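Local atomic coordinates of vascular protein tyrosine phosphatase 1 (Rattus norvegicus, PDB entry 3I36), a protein that probably removes phosphate from phosphotyrosine in protein substrates, as a receptor-type tyrosine phosphatase of which this chain is the catalytic domain. Residues V87-Q92 with W129-E134; A172-V177 with D186-N191; I255-L260 with V294-C299. One frame throughout, in Å; residues are numbered along the deposited sequence.

Overall arrangement
Following the chain from the N terminus, interaction 1 comes first: helix 125-134 returns to V87-Q92, on the short strand 86-88 and the loop after it, closing a loop of 36 residues. Interaction 2 closes next, a tight beta hairpin in which only eight residues part A172-V177 from D186-N191. Interaction 3 then pairs helix 249-267 with the last helix of the model, 290-305. The three follow one another in series; none nests within or crosses another. Interactions 1 and 2 touch, since W129 and W133 of the helix rest on V189 of the hairpin, whereas interaction 3 lies across the centre of the chain, its centre about 30 Å from that of interaction 2.

Interaction 1. Residues V87-Q92 with W129-E134; sequences VKLSVQ and WRMVWE
The guanidinium group of R130 lies between L89 and Q92. Over one face, near its centre, sits Q92 OE1, 3.8 Å above the plane, with the amide turned almost perpendicular to it (83° between the planes); the opposite face rests on L89, whose CD1 is displaced toward the rim and whose CB comes to 3.4 Å from R130 NH2. The backbone carbonyl of S90 meets the edge of the group. R130 reaches this place because its chain leaves the helix with CG opposite the backbone N (chi1 -167°) and then bends at chi3.

S90 is held by R130 and E134, one helical turn apart. R130 NH2 donates to S90 O at 2.6 Å and also to S90 OG at 2.9 Å, both acceptors close to the guanidinium plane, although NH2 stands well above the plane of the S90 carbonyl. E134, extended beyond CG, takes the backbone N-H of S90 on the syn lone pair of OE1 at 2.8 Å. Its other oxygen, OE2, faces the serine hydroxyl at a modelled separation too short to be trusted. Arginine and glutamate thus hold S90 against the helix, while R130 NH1 has a salt bridge to D127 and a hydrogen bond to the backbone O of D97, which would further fix its orientation.

Beneath this polar cluster the contact is apolar. L89 CD2 packs 3.6 Å from M131 CB, and V87 CG1 lies 3.7 Å from M131 SD, the valine and methionine side chains crossing at about a right angle. V87 and M131 both also touch A102 of strand 102-105, so the short strand 86-88 and its following loop lie along one flank of helix 125-134, whose W129 and W133 pack against strands 169-178 and 182-191.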
# COMPACT_ATOMS: atom_id res chain seq x y z
N VAL A 87 -3.85 -11.40 -5.21
CA VAL A 87 -4.05 -10.97 -6.58
C VAL A 87 -3.62 -12.12 -7.47
O VAL A 87 -2.48 -12.58 -7.39
CB VAL A 87 -3.22 -9.72 -6.89
CG1 VAL A 87 -3.38 -9.32 -8.33
CG2 VAL A 87 -3.60 -8.57 -5.93
N LYS A 88 -4.52 -12.60 -8.31
CA LYS A 88 -4.21 -13.73 -9.18
C LYS A 88 -4.01 -13.23 -10.59
O LYS A 88 -4.88 -12.57 -11.14
CB LYS A 88 -5.34 -14.75 -9.15
CG LYS A 88 -5.56 -15.37 -7.80
CD LYS A 88 -6.76 -16.30 -7.80
CE LYS A 88 -7.21 -16.60 -6.38
NZ LYS A 88 -8.38 -17.53 -6.34
N LEU A 89 -2.85 -13.52 -11.17
CA LEU A 89 -2.55 -13.08 -12.51
C LEU A 89 -2.98 -14.14 -13.51
O LEU A 89 -3.39 -15.23 -13.14
CB LEU A 89 -1.07 -12.80 -12.65
CG LEU A 89 -0.53 -11.89 -11.54
CD1 LEU A 89 0.97 -11.68 -11.72
CD2 LEU A 89 -1.31 -10.56 -11.50
N SER A 90 -2.90 -13.79 -14.79
CA SER A 90 -3.21 -14.73 -15.86
C SER A 90 -2.24 -15.89 -15.76
O SER A 90 -1.16 -15.78 -15.18
CB SER A 90 -3.05 -14.05 -17.21
OG SER A 90 -1.77 -13.46 -17.31
N VAL A 91 -2.64 -17.02 -16.32
CA VAL A 91 -1.76 -18.16 -16.34
C VAL A 91 -1.40 -18.43 -17.79
O VAL A 91 -2.26 -18.35 -18.67
CB VAL A 91 -2.42 -19.38 -15.72
CG1 VAL A 91 -2.66 -19.14 -14.24
CG2 VAL A 91 -3.73 -19.69 -16.42
N GLN A 92 -0.13 -18.71 -18.04
CA GLN A 92 0.34 -19.06 -19.37
C GLN A 92 0.48 -20.57 -19.45
O GLN A 92 -0.39 -21.26 -19.98
CB GLN A 92 1.68 -18.39 -19.67
CG GLN A 92 1.61 -16.89 -19.99
CD GLN A 92 1.56 -16.01 -18.75
OE1 GLN A 92 2.60 -15.54 -18.26
NE2 GLN A 92 0.36 -15.77 -18.23
N TRP A 129 4.62 -5.94 -13.43
CA TRP A 129 3.99 -5.19 -14.50
C TRP A 129 2.78 -5.90 -15.08
O TRP A 129 1.83 -5.27 -15.54
CB TRP A 129 5.00 -4.81 -15.57
CG TRP A 129 5.88 -3.73 -15.08
CD1 TRP A 129 7.17 -3.85 -14.65
CD2 TRP A 129 5.51 -2.36 -14.88
NE1 TRP A 129 7.64 -2.63 -14.23
CE2 TRP A 129 6.64 -1.70 -14.36
CE3 TRP A 129 4.34 -1.63 -15.10
CZ2 TRP A 129 6.64 -0.34 -14.06
CZ3 TRP A 129 4.33 -0.28 -14.79
CH2 TRP A 129 5.47 0.35 -14.28
N ARG A 130 2.80 -7.23 -15.04
CA ARG A 130 1.67 -7.99 -15.52
C ARG A 130 0.48 -7.71 -14.61
O ARG A 130 -0.65 -7.57 -15.06
CB ARG A 130 1.99 -9.48 -15.59
CG ARG A 130 0.96 -10.28 -16.38
CD ARG A 130 1.53 -11.59 -16.89
NE ARG A 130 2.23 -12.32 -15.84
CZ ARG A 130 1.73 -13.38 -15.21
NH1 ARG A 130 2.44 -13.97 -14.26
NH2 ARG A 130 0.53 -13.83 -15.52
N MET A 131 0.75 -7.59 -13.31
CA MET A 131 -0.31 -7.27 -12.37
C MET A 131 -0.80 -5.86 -12.63
O MET A 131 -2.00 -5.60 -12.67
CB MET A 131 0.21 -7.33 -10.95
CG MET A 131 -0.83 -6.88 -9.95
SD MET A 131 -0.36 -7.26 -8.26
CE MET A 131 0.97 -6.11 -7.97
N VAL A 132 0.14 -4.95 -12.79
CA VAL A 132 -0.20 -3.57 -13.09
C VAL A 132 -1.11 -3.55 -14.30
O VAL A 132 -2.14 -2.88 -14.29
CB VAL A 132 1.05 -2.73 -13.40
CG1 VAL A 132 0.66 -1.44 -14.15
CG2 VAL A 132 1.76 -2.39 -12.10
N TRP A 133 -0.74 -4.29 -15.33
CA TRP A 133 -1.53 -4.28 -16.56
C TRP A 133 -2.87 -4.97 -16.37
O TRP A 133 -3.94 -4.39 -16.63
CB TRP A 133 -0.81 -4.96 -17.71
CG TRP A 133 -1.69 -4.90 -18.89
CD1 TRP A 133 -2.49 -5.89 -19.40
CD2 TRP A 133 -1.98 -3.72 -19.66
NE1 TRP A 133 -3.21 -5.41 -20.47
CE2 TRP A 133 -2.92 -4.08 -20.64
CE3 TRP A 133 -1.51 -2.41 -19.62
CZ2 TRP A 133 -3.40 -3.17 -21.58
CZ3 TRP A 133 -1.99 -1.50 -20.55
CH2 TRP A 133 -2.92 -1.89 -21.52
N GLU A 134 -2.83 -6.21 -15.92
CA GLU A 134 -4.04 -7.01 -15.87
C GLU A 134 -5.04 -6.49 -14.87
O GLU A 134 -6.23 -6.72 -15.01
CB GLU A 134 -3.69 -8.46 -15.54
CG GLU A 134 -2.90 -9.11 -16.66
CD GLU A 134 -2.52 -10.53 -16.34
OE1 GLU A 134 -2.93 -11.03 -15.27
OE2 GLU A 134 -1.83 -11.13 -17.18

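Interaction 2. Residues A172-V177 with D186-N191; sequences AMTSEV and DFVVKN
A classic beta bulge interrupts the antiparallel hairpin of strands 169-178 and 182-191: T174 and S175 together face the single residue D186. T174 N donates to D186 O at 2.6 Å, S175 N adds a weak bond to the same oxygen, and D186 N returns a bond of 2.8 Å to S175 O. Before the bulge the ladder is regular. A172 and V188 form a hydrogen-bonded pair, V188 N reaching A172 O at 2.9 Å, and M173 stands opposite F187 as a non-hydrogen-bonded pair. The extra residue shifts the register by one, and the backbone of T174 leaves the extended conformation (psi -24°) to make room for it.

The hairpin belongs to the large mixed sheet of the phosphatase domain, where strand 182-191 lies between strands 169-178 and 196-205. On the sheet face that carries M173 and F187, the methionine meets the phenyl ring obliquely: M173 CB is 3.5 Å from F187 CE1, and M173 SD lies 5.0 Å from the ring centroid in a Met-aromatic contact. L200 and Q202 of strand 196-205 and V171 also touch this ring.

T174 OG1 is set between its backbone N and carbonyl carbon (chi1 59°), which brings it beside D186 CB and leaves CG2 to pack 3.5 Å from V188 CG2. A water 2.7 Å from T174 OG1 donates a weak bond to F187 O. The carboxylate of D186 turns to the next strand, where OD1 forms a salt bridge with R201.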
# COMPACT_ATOMS: atom_id res chain seq x y z
N ALA A 172 7.26 3.24 -20.48
CA ALA A 172 8.15 4.34 -20.78
C ALA A 172 7.77 5.47 -19.87
O ALA A 172 6.59 5.79 -19.72
CB ALA A 172 8.01 4.76 -22.24
N MET A 173 8.76 6.09 -19.26
CA MET A 173 8.48 7.22 -18.40
C MET A 173 8.27 8.46 -19.26
O MET A 173 9.07 8.74 -20.15
CB MET A 173 9.62 7.42 -17.42
CG MET A 173 9.27 8.42 -16.34
SD MET A 173 10.63 8.63 -15.20
CE MET A 173 11.83 9.38 -16.30
N THR A 174 7.20 9.20 -19.00
CA THR A 174 6.91 10.39 -19.80
C THR A 174 7.26 11.67 -19.07
O THR A 174 7.51 12.71 -19.70
CB THR A 174 5.45 10.42 -20.23
OG1 THR A 174 4.61 10.42 -19.07
CG2 THR A 174 5.15 9.20 -21.10
N SER A 175 7.29 11.61 -17.75
CA SER A 175 7.75 12.75 -16.98
C SER A 175 8.11 12.29 -15.59
O SER A 175 7.67 11.22 -15.14
CB SER A 175 6.68 13.86 -16.92
OG SER A 175 5.57 13.45 -16.16
N GLU A 176 8.93 13.10 -14.93
CA GLU A 176 9.38 12.82 -13.58
C GLU A 176 9.59 14.15 -12.90
O GLU A 176 10.32 15.00 -13.39
CB GLU A 176 10.69 12.05 -13.61
CG GLU A 176 11.28 11.83 -12.23
CD GLU A 176 12.58 11.07 -12.28
OE1 GLU A 176 13.58 11.63 -12.79
OE2 GLU A 176 12.61 9.91 -11.81
N VAL A 177 8.90 14.35 -11.78
CA VAL A 177 9.09 15.54 -10.99
C VAL A 177 9.61 15.12 -9.64
O VAL A 177 8.96 14.36 -8.91
CB VAL A 177 7.78 16.29 -10.80
CG1 VAL A 177 8.02 17.56 -9.98
CG2 VAL A 177 7.18 16.63 -12.16
N ASP A 186 5.36 9.84 -14.33
CA ASP A 186 4.32 9.40 -15.22
C ASP A 186 4.91 8.47 -16.24
O ASP A 186 6.03 8.70 -16.74
CB ASP A 186 3.65 10.59 -15.90
CG ASP A 186 2.62 11.24 -15.02
OD1 ASP A 186 1.94 10.50 -14.29
OD2 ASP A 186 2.49 12.48 -15.05
N PHE A 187 4.15 7.44 -16.56
CA PHE A 187 4.54 6.48 -17.57
C PHE A 187 3.37 6.25 -18.51
O PHE A 187 2.22 6.59 -18.22
CB PHE A 187 4.88 5.14 -16.93
CG PHE A 187 5.90 5.24 -15.85
CD1 PHE A 187 7.25 5.06 -16.14
CD2 PHE A 187 5.52 5.52 -14.55
CE1 PHE A 187 8.20 5.16 -15.14
CE2 PHE A 187 6.47 5.61 -13.54
CZ PHE A 187 7.81 5.44 -13.83
N VAL A 188 3.70 5.68 -19.65
CA VAL A 188 2.70 5.07 -20.48
C VAL A 188 2.95 3.59 -20.34
O VAL A 188 4.08 3.13 -20.44
CB VAL A 188 2.87 5.47 -21.95
CG1 VAL A 188 1.93 4.67 -22.81
CG2 VAL A 188 2.61 6.96 -22.11
N VAL A 189 1.89 2.84 -20.06
CA VAL A 189 2.02 1.40 -19.96
C VAL A 189 1.29 0.80 -21.13
O VAL A 189 0.13 1.08 -21.37
CB VAL A 189 1.39 0.87 -18.67
CG1 VAL A 189 1.60 -0.63 -18.58
CG2 VAL A 189 2.00 1.57 -17.48
N LYS A 190 1.99 -0.05 -21.87
CA LYS A 190 1.42 -0.64 -23.06
C LYS A 190 1.56 -2.14 -23.03
O LYS A 190 2.59 -2.69 -22.66
CB LYS A 190 2.14 -0.10 -24.29
CG LYS A 190 1.49 -0.43 -25.61
CD LYS A 190 2.22 0.32 -26.71
CE LYS A 190 1.51 0.21 -28.05
NZ LYS A 190 2.23 1.03 -29.07
N ASN A 191 0.49 -2.81 -23.42
CA ASN A 191 0.56 -4.22 -23.69
C ASN A 191 0.89 -4.40 -25.16
O ASN A 191 0.07 -4.11 -26.04
CB ASN A 191 -0.75 -4.90 -23.34
CG ASN A 191 -0.67 -6.41 -23.49
OD1 ASN A 191 -0.08 -6.91 -24.44
ND2 ASN A 191 -1.28 -7.13 -22.56
O HOH W 1 2.17 9.29 -19.17

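Interaction 3. Residues I255-L260 with V294-C299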
# COMPACT_ATOMS: atom_id res chain seq x y z
N ILE A 255 -2.54 3.01 3.32
CA ILE A 255 -3.90 2.62 2.96
C ILE A 255 -4.86 3.00 4.08
O ILE A 255 -5.95 3.54 3.85
CB ILE A 255 -3.99 1.13 2.68
CG1 ILE A 255 -3.27 0.81 1.36
CG2 ILE A 255 -5.48 0.70 2.63
CD1 ILE A 255 -3.24 -0.67 1.06
N ALA A 256 -4.44 2.74 5.31
CA ALA A 256 -5.29 3.07 6.46
C ALA A 256 -5.54 4.56 6.52
O ALA A 256 -6.65 5.00 6.77
CB ALA A 256 -4.66 2.57 7.76
N ILE A 257 -4.50 5.36 6.28
CA ILE A 257 -4.67 6.80 6.34
C ILE A 257 -5.70 7.24 5.30
O ILE A 257 -6.56 8.08 5.54
CB ILE A 257 -3.36 7.51 6.01
CG1 ILE A 257 -2.38 7.38 7.17
CG2 ILE A 257 -3.61 8.97 5.66
CD1 ILE A 257 -0.97 7.83 6.80
N ASP A 258 -5.60 6.65 4.12
CA ASP A 258 -6.51 7.03 3.05
C ASP A 258 -7.94 6.72 3.47
O ASP A 258 -8.86 7.53 3.30
CB ASP A 258 -6.17 6.28 1.76
CG ASP A 258 -7.11 6.63 0.63
OD1 ASP A 258 -7.14 7.80 0.20
OD2 ASP A 258 -7.83 5.72 0.16
N ARG A 259 -8.12 5.54 4.03
CA ARG A 259 -9.43 5.11 4.47
C ARG A 259 -9.96 5.96 5.61
O ARG A 259 -11.13 6.32 5.62
CB ARG A 259 -9.38 3.64 4.86
CG ARG A 259 -9.12 2.75 3.65
CD ARG A 259 -8.99 1.30 4.05
NE ARG A 259 -10.20 0.82 4.71
CZ ARG A 259 -10.44 -0.46 4.96
NH1 ARG A 259 -9.57 -1.39 4.59
NH2 ARG A 259 -11.56 -0.82 5.59
N LEU A 260 -9.09 6.28 6.56
CA LEU A 260 -9.47 7.11 7.69
C LEU A 260 -9.92 8.48 7.23
O LEU A 260 -10.86 9.04 7.77
CB LEU A 260 -8.29 7.27 8.64
CG LEU A 260 -8.09 6.02 9.48
CD1 LEU A 260 -6.70 6.03 10.06
CD2 LEU A 260 -9.18 5.99 10.57
N VAL A 294 0.27 3.95 16.02
CA VAL A 294 0.12 5.21 16.72
C VAL A 294 0.17 6.36 15.73
O VAL A 294 -0.60 7.30 15.83
CB VAL A 294 1.19 5.39 17.81
CG1 VAL A 294 1.09 6.79 18.42
CG2 VAL A 294 1.02 4.31 18.87
N PHE A 295 1.09 6.25 14.77
CA PHE A 295 1.20 7.25 13.71
C PHE A 295 -0.13 7.45 13.01
O PHE A 295 -0.48 8.58 12.66
CB PHE A 295 2.29 6.82 12.71
CG PHE A 295 2.50 7.79 11.58
CD1 PHE A 295 3.26 8.94 11.75
CD2 PHE A 295 1.96 7.53 10.33
CE1 PHE A 295 3.48 9.81 10.69
CE2 PHE A 295 2.16 8.39 9.28
CZ PHE A 295 2.92 9.54 9.45
N LEU A 296 -0.88 6.37 12.80
CA LEU A 296 -2.20 6.49 12.16
C LEU A 296 -3.09 7.33 13.02
O LEU A 296 -3.82 8.20 12.55
CB LEU A 296 -2.87 5.14 12.05
CG LEU A 296 -2.43 4.28 10.89
CD1 LEU A 296 -3.26 3.01 10.92
CD2 LEU A 296 -2.65 5.09 9.62
N ASN A 297 -3.05 7.03 14.30
CA ASN A 297 -3.87 7.78 15.21
C ASN A 297 -3.41 9.22 15.23
O ASN A 297 -4.23 10.13 15.30
CB ASN A 297 -3.84 7.13 16.57
CG ASN A 297 -4.67 5.88 16.60
OD1 ASN A 297 -4.18 4.77 16.33
ND2 ASN A 297 -5.95 6.05 16.89
N GLN A 298 -2.10 9.43 15.14
CA GLN A 298 -1.59 10.79 15.05
C GLN A 298 -2.13 11.49 13.80
O GLN A 298 -2.51 12.67 13.83
CB GLN A 298 -0.06 10.80 15.02
CG GLN A 298 0.52 12.21 15.15
CD GLN A 298 0.20 12.81 16.50
OE1 GLN A 298 0.55 12.24 17.54
NE2 GLN A 298 -0.47 13.97 16.50
N CYS A 299 -2.16 10.74 12.70
CA CYS A 299 -2.71 11.26 11.46
C CYS A 299 -4.14 11.74 11.67
O CYS A 299 -4.47 12.87 11.32
CB CYS A 299 -2.66 10.20 10.36
SG CYS A 299 -1.02 9.96 9.71
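I257 and L296 meet through matching first torsions: CG1 of I257 and CG of L296 both stand opposite the carbonyl carbon and beside the backbone N (chi1 -74° and -81°), and this swings the ends of both side chains into the interface although neither starts out pointing at the other helix. In L296 the second torsion then carries CD1 on toward A256 and leaves CD2 turned to the isoleucine. There the approach is tight, I257 CG1 lying 3.4 Å from L296 CD2, as the two side chains pass at a slant.

L296 touches three residues of 255-260: A256, I257 and L260. Its CD1 presses on the methyl of A256, with A256 CB at 3.5 Å, again closer than usual van der Waals contact. One turn further along, L260 CD1 approaches L296 CD2 more loosely at 4.2 Å, its side chain crossing that of L296 at about a right angle. On the other flank the terminal methyl of I257 sits against C299 and F295 together, CD1 3.6 Å from C299 SG and 4.0 Å from F295 CE2, approaching the ring obliquely.

All six touching residues are buried, and no hydrogen bond passes between the segments, which meet by apolar packing. The axes of the two segments run in broadly the same direction, 29° apart, with a closest approach of 10.0 Å. L260 also touches V272 and I275 of helix 272-280, while F295 and C299 continue onto T217. Helix 249-267 starts at G249 and R250, which probably bind substrate; it follows directly on the phosphate-binding loop that starts at C244, as in protein-tyrosine phosphatases, and here it packs on helix 290-305.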